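Local coordinates for auracyanin A (Chloroflexus aurantiacus, PDB 2AAN), which binds one copper ion in a cupredoxin fold and probably serves as a soluble electron acceptor for alternative complex III, at residues 96-101 and 105-110; 71-76 and 122-127. One frame throughout, in Å; residues are numbered along the deposited sequence.

Both contacts border the blue copper centre of this cupredoxin, and their own centres lie about 16 Å apart. Interaction 2 holds Cys123, whose SG binds the copper at 2.2 Å, and sets the loop that carries it against helix 67-80. Interaction 1 joins the chain leaving strand 94-97 to strand 106-112 of the other sheet; there the side chain of Ala101 comes within about 5 Å of that of the copper ligand His58, and that of Leu100 within about 7 Å of the copper. The two meet directly where Leu100 CD1 packs on Val125 CG2 at 3.8 Å, so segments 96-101 and 122-127 adjoin beside the metal.

Interaction 1. Residues 96-101 and 105-110; sequences AESPLA and ETVEVT
Val107 and Val109 of 105-110 reach across to 96-101 and supply most of the apolar contact. Val107 divides its methyls: Val107 CG1 lies 3.7 Å from Ala101 CB, while Val107 CG2 comes to 3.5 Å from Pro99 O. Pro99 CD stands 4.1 Å from Val107 CB, the proline ring and the valine lying side by side and pointing opposite ways. Pro99 CD also sits 3.2 Å from Glu108 O, a close van der Waals approach. Val109 turns CG2, anti to its backbone N, to Ala96 CB, and sets CG1 3.7 Å from Ser98 CA. Branched valines suit a strand facing a neighbour of small residues.

The segments run antiparallel, 171° apart, yet strand 94-97, from which 96-101 runs on as a loop, and strand 106-112 belong to different sheets of the cupredoxin sandwich: Ala96, Ser98 and Ala101 bond through their backbones to Leu62, Trp60 and His58, whereas Glu105 and Val107 bond to Asn51 and Phe49.

The polar bridge between the segments is a water that donates to both Leu100 O and Glu105 OE2; OE1 of this extended glutamate accepts from Asn102 N. Ser98 OG bonds within its own segment, donating to Pro99 O from 37° above the carbonyl plane, and to Trp60 N.

Interaction 2. Residues 71-76 and 122-127; sequences ANIANA and ICTVPG. With CU (copper (II) ion), chain B.
Thr124 sets its methyl against Ile73 and Ala74 of helix 67-80, which packs the helix on the copper-ligand loop of the cupredoxin fold, the loop between strands 117-122 and 133-138. Thr124 CG2 touches Ile73 CG2 at 4.0 Å, one methyl against another, with the two side chains crossing at a slant. The same threonine methyl, Thr124 CG2, lies 4.1 Å from Ala74 CA. Alanine suits this place because its short side chain lets the loop come up to the helix backbone, with Ala74 CA only 4.7 Å from Thr124 CA.

The two branches of Thr124 have different tasks. The methyl CG2, anti to the carbonyl carbon, meets the helix, while chi1 of 63° turns the hydroxyl back over the backbone, where OG1 bonds to Tyr86 O; Thr124 N in turn bonds to Asn59 OD1. A water links the backbones, donating to both Ala74 O and Thr124 O.

Cys123 points the other way, its CB directed away from the helix. Its SG is anti to the backbone N (chi1 170°) and binds the copper, which His58 and His128 also ligate through ND1; Met132 is the fourth residue of the site. The sulfur accepts a nearly straight bond from the loop itself: Val125 N donates to Cys123 SG over 3.5 Å, with an angle of 162° at the hydrogen.

Interaction 1. Residues 96-101 and 105-110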
loop_
_atom_site.group_PDB
_atom_site.type_symbol
_atom_site.label_atom_id
_atom_site.label_comp_id
_atom_site.label_asym_id
_atom_site.label_seq_id
_atom_site.Cartn_x
_atom_site.Cartn_y
_atom_site.Cartn_z
ATOM N N ALA A 96 4.389 -3.928 -5.400
ATOM C CA ALA A 96 3.055 -4.517 -5.438
ATOM C C ALA A 96 2.015 -3.427 -5.229
ATOM O O ALA A 96 2.315 -2.413 -4.572
ATOM C CB ALA A 96 2.946 -5.602 -4.372
ATOM N N GLU A 97 0.832 -3.618 -5.837
ATOM C CA GLU A 97 -0.274 -2.679 -5.725
ATOM C C GLU A 97 -1.567 -3.380 -5.393
ATOM O O GLU A 97 -2.023 -4.242 -6.154
ATOM C CB GLU A 97 -0.563 -1.939 -7.043
ATOM C CG GLU A 97 0.533 -1.275 -7.750
ATOM C CD GLU A 97 0.120 -0.880 -9.188
ATOM O OE1 GLU A 97 -1.072 -0.996 -9.555
ATOM O OE2 GLU A 97 0.987 -0.444 -9.947
ATOM N N SER A 98 -2.200 -2.965 -4.302
ATOM C CA SER A 98 -3.577 -3.368 -4.071
ATOM C C SER A 98 -4.468 -2.698 -5.131
ATOM O O SER A 98 -4.179 -1.608 -5.617
ATOM C CB SER A 98 -4.065 -3.020 -2.670
ATOM O OG SER A 98 -4.445 -1.672 -2.615
ATOM N N PRO A 99 -5.564 -3.360 -5.493
ATOM C CA PRO A 99 -6.596 -2.639 -6.188
ATOM C C PRO A 99 -7.041 -1.458 -5.317
ATOM O O PRO A 99 -6.794 -1.447 -4.110
ATOM C CB PRO A 99 -7.716 -3.682 -6.286
ATOM C CG PRO A 99 -7.043 -4.957 -6.213
ATOM C CD PRO A 99 -5.937 -4.753 -5.257
ATOM N N LEU A 100 -7.719 -0.493 -5.926
ATOM C CA LEU A 100 -8.268 0.630 -5.224
ATOM C C LEU A 100 -9.486 0.212 -4.445
ATOM O O LEU A 100 -10.410 -0.346 -4.997
ATOM C CB LEU A 100 -8.655 1.698 -6.220
ATOM C CG LEU A 100 -9.030 3.097 -5.757
ATOM C CD1 LEU A 100 -7.976 3.747 -4.907
ATOM C CD2 LEU A 100 -9.237 3.947 -6.980
ATOM N N ALA A 101 -9.513 0.508 -3.156
ATOM C CA ALA A 101 -10.632 0.062 -2.346
ATOM C C ALA A 101 -11.583 1.222 -2.088
ATOM O O ALA A 101 -11.211 2.235 -1.527
ATOM C CB ALA A 101 -10.162 -0.549 -1.091
ATOM N N GLU A 105 -14.962 -1.563 1.288
ATOM C CA GLU A 105 -14.537 -2.635 0.405
ATOM C C GLU A 105 -13.279 -3.324 0.914
ATOM O O GLU A 105 -12.405 -2.692 1.482
ATOM C CB GLU A 105 -14.293 -2.071 -0.996
ATOM C CG GLU A 105 -13.937 -3.104 -2.049
ATOM C CD GLU A 105 -13.815 -2.539 -3.490
ATOM O OE1 GLU A 105 -13.887 -1.287 -3.713
ATOM O OE2 GLU A 105 -13.649 -3.388 -4.405
ATOM N N THR A 106 -13.186 -4.626 0.683
ATOM C CA THR A 106 -11.945 -5.365 0.931
ATOM C C THR A 106 -11.335 -5.776 -0.376
ATOM O O THR A 106 -12.002 -6.338 -1.218
ATOM C CB THR A 106 -12.169 -6.615 1.813
ATOM O OG1 THR A 106 -12.592 -6.201 3.116
ATOM C CG2 THR A 106 -10.886 -7.430 1.980
ATOM N N VAL A 107 -10.039 -5.541 -0.513
ATOM C CA VAL A 107 -9.306 -5.878 -1.702
ATOM C C VAL A 107 -8.090 -6.706 -1.311
ATOM O O VAL A 107 -7.694 -6.758 -0.151
ATOM C CB VAL A 107 -8.886 -4.637 -2.480
ATOM C CG1 VAL A 107 -10.117 -3.793 -2.834
ATOM C CG2 VAL A 107 -7.884 -3.794 -1.709
ATOM N N GLU A 108 -7.501 -7.377 -2.286
ATOM C CA GLU A 108 -6.330 -8.217 -2.016
ATOM C C GLU A 108 -5.279 -8.007 -3.044
ATOM O O GLU A 108 -5.564 -7.802 -4.216
ATOM C CB GLU A 108 -6.670 -9.720 -2.038
ATOM C CG GLU A 108 -7.675 -10.153 -0.975
ATOM C CD GLU A 108 -7.806 -11.683 -0.863
ATOM O OE1 GLU A 108 -7.848 -12.181 0.293
ATOM O OE2 GLU A 108 -7.874 -12.370 -1.923
ATOM N N VAL A 109 -4.047 -8.114 -2.602
ATOM C CA VAL A 109 -2.913 -8.277 -3.516
ATOM C C VAL A 109 -1.986 -9.374 -3.018
ATOM O O VAL A 109 -1.603 -9.364 -1.866
ATOM C CB VAL A 109 -2.114 -6.962 -3.698
ATOM C CG1 VAL A 109 -1.911 -6.264 -2.388
ATOM C CG2 VAL A 109 -0.761 -7.260 -4.357
ATOM N N THR A 110 -1.663 -10.341 -3.886
ATOM C CA THR A 110 -0.684 -11.381 -3.575
ATOM C C THR A 110 0.632 -11.062 -4.274
ATOM O O THR A 110 0.647 -10.747 -5.477
ATOM C CB THR A 110 -1.196 -12.782 -4.027
ATOM O OG1 THR A 110 -2.463 -13.055 -3.406
ATOM C CG2 THR A 110 -0.237 -13.872 -3.679
HETATM O O HOH W 1 -11.725 -2.699 -5.974
#

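Interaction 2. Residues 71-76 and 122-127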
loop_
_atom_site.group_PDB
_atom_site.type_symbol
_atom_site.label_atom_id
_atom_site.label_comp_id
_atom_site.label_asym_id
_atom_site.label_seq_id
_atom_site.Cartn_x
_atom_site.Cartn_y
_atom_site.Cartn_z
ATOM N N ALA A 71 6.878 10.009 -1.927
ATOM C CA ALA A 71 6.239 11.287 -2.195
ATOM C C ALA A 71 6.089 11.532 -3.699
ATOM O O ALA A 71 5.053 12.040 -4.175
ATOM C CB ALA A 71 7.018 12.414 -1.566
ATOM N N ASN A 72 7.125 11.174 -4.444
ATOM C CA ASN A 72 7.089 11.254 -5.905
ATOM C C ASN A 72 5.949 10.418 -6.511
ATOM O O ASN A 72 5.228 10.893 -7.388
ATOM C CB ASN A 72 8.458 10.851 -6.471
ATOM C CG ASN A 72 8.483 10.803 -8.001
ATOM O OD1 ASN A 72 8.463 9.713 -8.599
ATOM N ND2 ASN A 72 8.535 11.978 -8.642
ATOM N N ILE A 73 5.803 9.177 -6.051
ATOM C CA ILE A 73 4.761 8.299 -6.537
ATOM C C ILE A 73 3.384 8.856 -6.188
ATOM O O ILE A 73 2.534 9.068 -7.073
ATOM C CB ILE A 73 4.937 6.861 -5.982
ATOM C CG1 ILE A 73 6.151 6.222 -6.624
ATOM C CG2 ILE A 73 3.697 6.033 -6.256
ATOM C CD1 ILE A 73 6.630 5.031 -5.925
ATOM N N ALA A 74 3.158 9.149 -4.922
ATOM C CA ALA A 74 1.884 9.807 -4.545
ATOM C C ALA A 74 1.631 11.081 -5.355
ATOM O O ALA A 74 0.513 11.326 -5.828
ATOM C CB ALA A 74 1.849 10.104 -3.057
ATOM N N ASN A 75 2.655 11.897 -5.550
ATOM C CA ASN A 75 2.429 13.141 -6.287
ATOM C C ASN A 75 1.992 12.881 -7.737
ATOM O O ASN A 75 1.111 13.584 -8.262
ATOM C CB ASN A 75 3.659 14.031 -6.261
ATOM C CG ASN A 75 3.438 15.307 -6.995
ATOM O OD1 ASN A 75 2.765 16.217 -6.508
ATOM N ND2 ASN A 75 3.988 15.389 -8.192
ATOM N N ALA A 76 2.597 11.869 -8.369
ATOM C CA ALA A 76 2.227 11.451 -9.717
ATOM C C ALA A 76 0.774 11.001 -9.741
ATOM O O ALA A 76 0.036 11.282 -10.687
ATOM C CB ALA A 76 3.141 10.313 -10.196
ATOM N N ILE A 122 2.408 2.699 1.362
ATOM C CA ILE A 122 1.734 3.983 1.357
ATOM C C ILE A 122 0.376 3.842 0.683
ATOM O O ILE A 122 0.081 2.850 0.016
ATOM C CB ILE A 122 2.536 5.093 0.625
ATOM C CG1 ILE A 122 2.666 4.799 -0.892
ATOM C CG2 ILE A 122 3.921 5.211 1.220
ATOM C CD1 ILE A 122 3.298 5.901 -1.712
ATOM N N CYS A 123 -0.463 4.846 0.893
ATOM C CA CYS A 123 -1.685 4.980 0.097
ATOM C C CYS A 123 -1.486 6.181 -0.802
ATOM O O CYS A 123 -1.063 7.216 -0.315
ATOM C CB CYS A 123 -2.866 5.208 1.004
ATOM S SG CYS A 123 -4.406 5.663 0.174
ATOM N N THR A 124 -1.809 6.063 -2.080
ATOM C CA THR A 124 -1.653 7.179 -3.021
ATOM C C THR A 124 -2.957 7.918 -3.352
ATOM O O THR A 124 -2.992 8.735 -4.258
ATOM C CB THR A 124 -1.009 6.678 -4.326
ATOM O OG1 THR A 124 -1.863 5.734 -4.942
ATOM C CG2 THR A 124 0.337 6.041 -4.038
ATOM N N VAL A 125 -4.018 7.684 -2.598
ATOM C CA VAL A 125 -5.229 8.472 -2.777
ATOM C C VAL A 125 -4.874 9.945 -2.418
ATOM O O VAL A 125 -4.162 10.184 -1.447
ATOM C CB VAL A 125 -6.389 7.863 -1.962
ATOM C CG1 VAL A 125 -7.591 8.858 -1.803
ATOM C CG2 VAL A 125 -6.808 6.506 -2.578
ATOM N N PRO A 126 -5.307 10.914 -3.249
ATOM C CA PRO A 126 -4.916 12.297 -3.058
ATOM C C PRO A 126 -5.005 12.759 -1.610
ATOM O O PRO A 126 -6.052 12.657 -0.996
ATOM C CB PRO A 126 -5.921 13.065 -3.948
ATOM C CG PRO A 126 -6.081 12.164 -5.110
ATOM C CD PRO A 126 -6.103 10.765 -4.485
ATOM N N GLY A 127 -3.899 13.285 -1.092
ATOM C CA GLY A 127 -3.871 13.828 0.261
ATOM C C GLY A 127 -3.624 12.850 1.404
ATOM O O GLY A 127 -3.415 13.277 2.550
HETATM CU CU CU B . -5.856 6.273 1.740
HETATM O O HOH W 2 -2.037 11.171 -4.766
#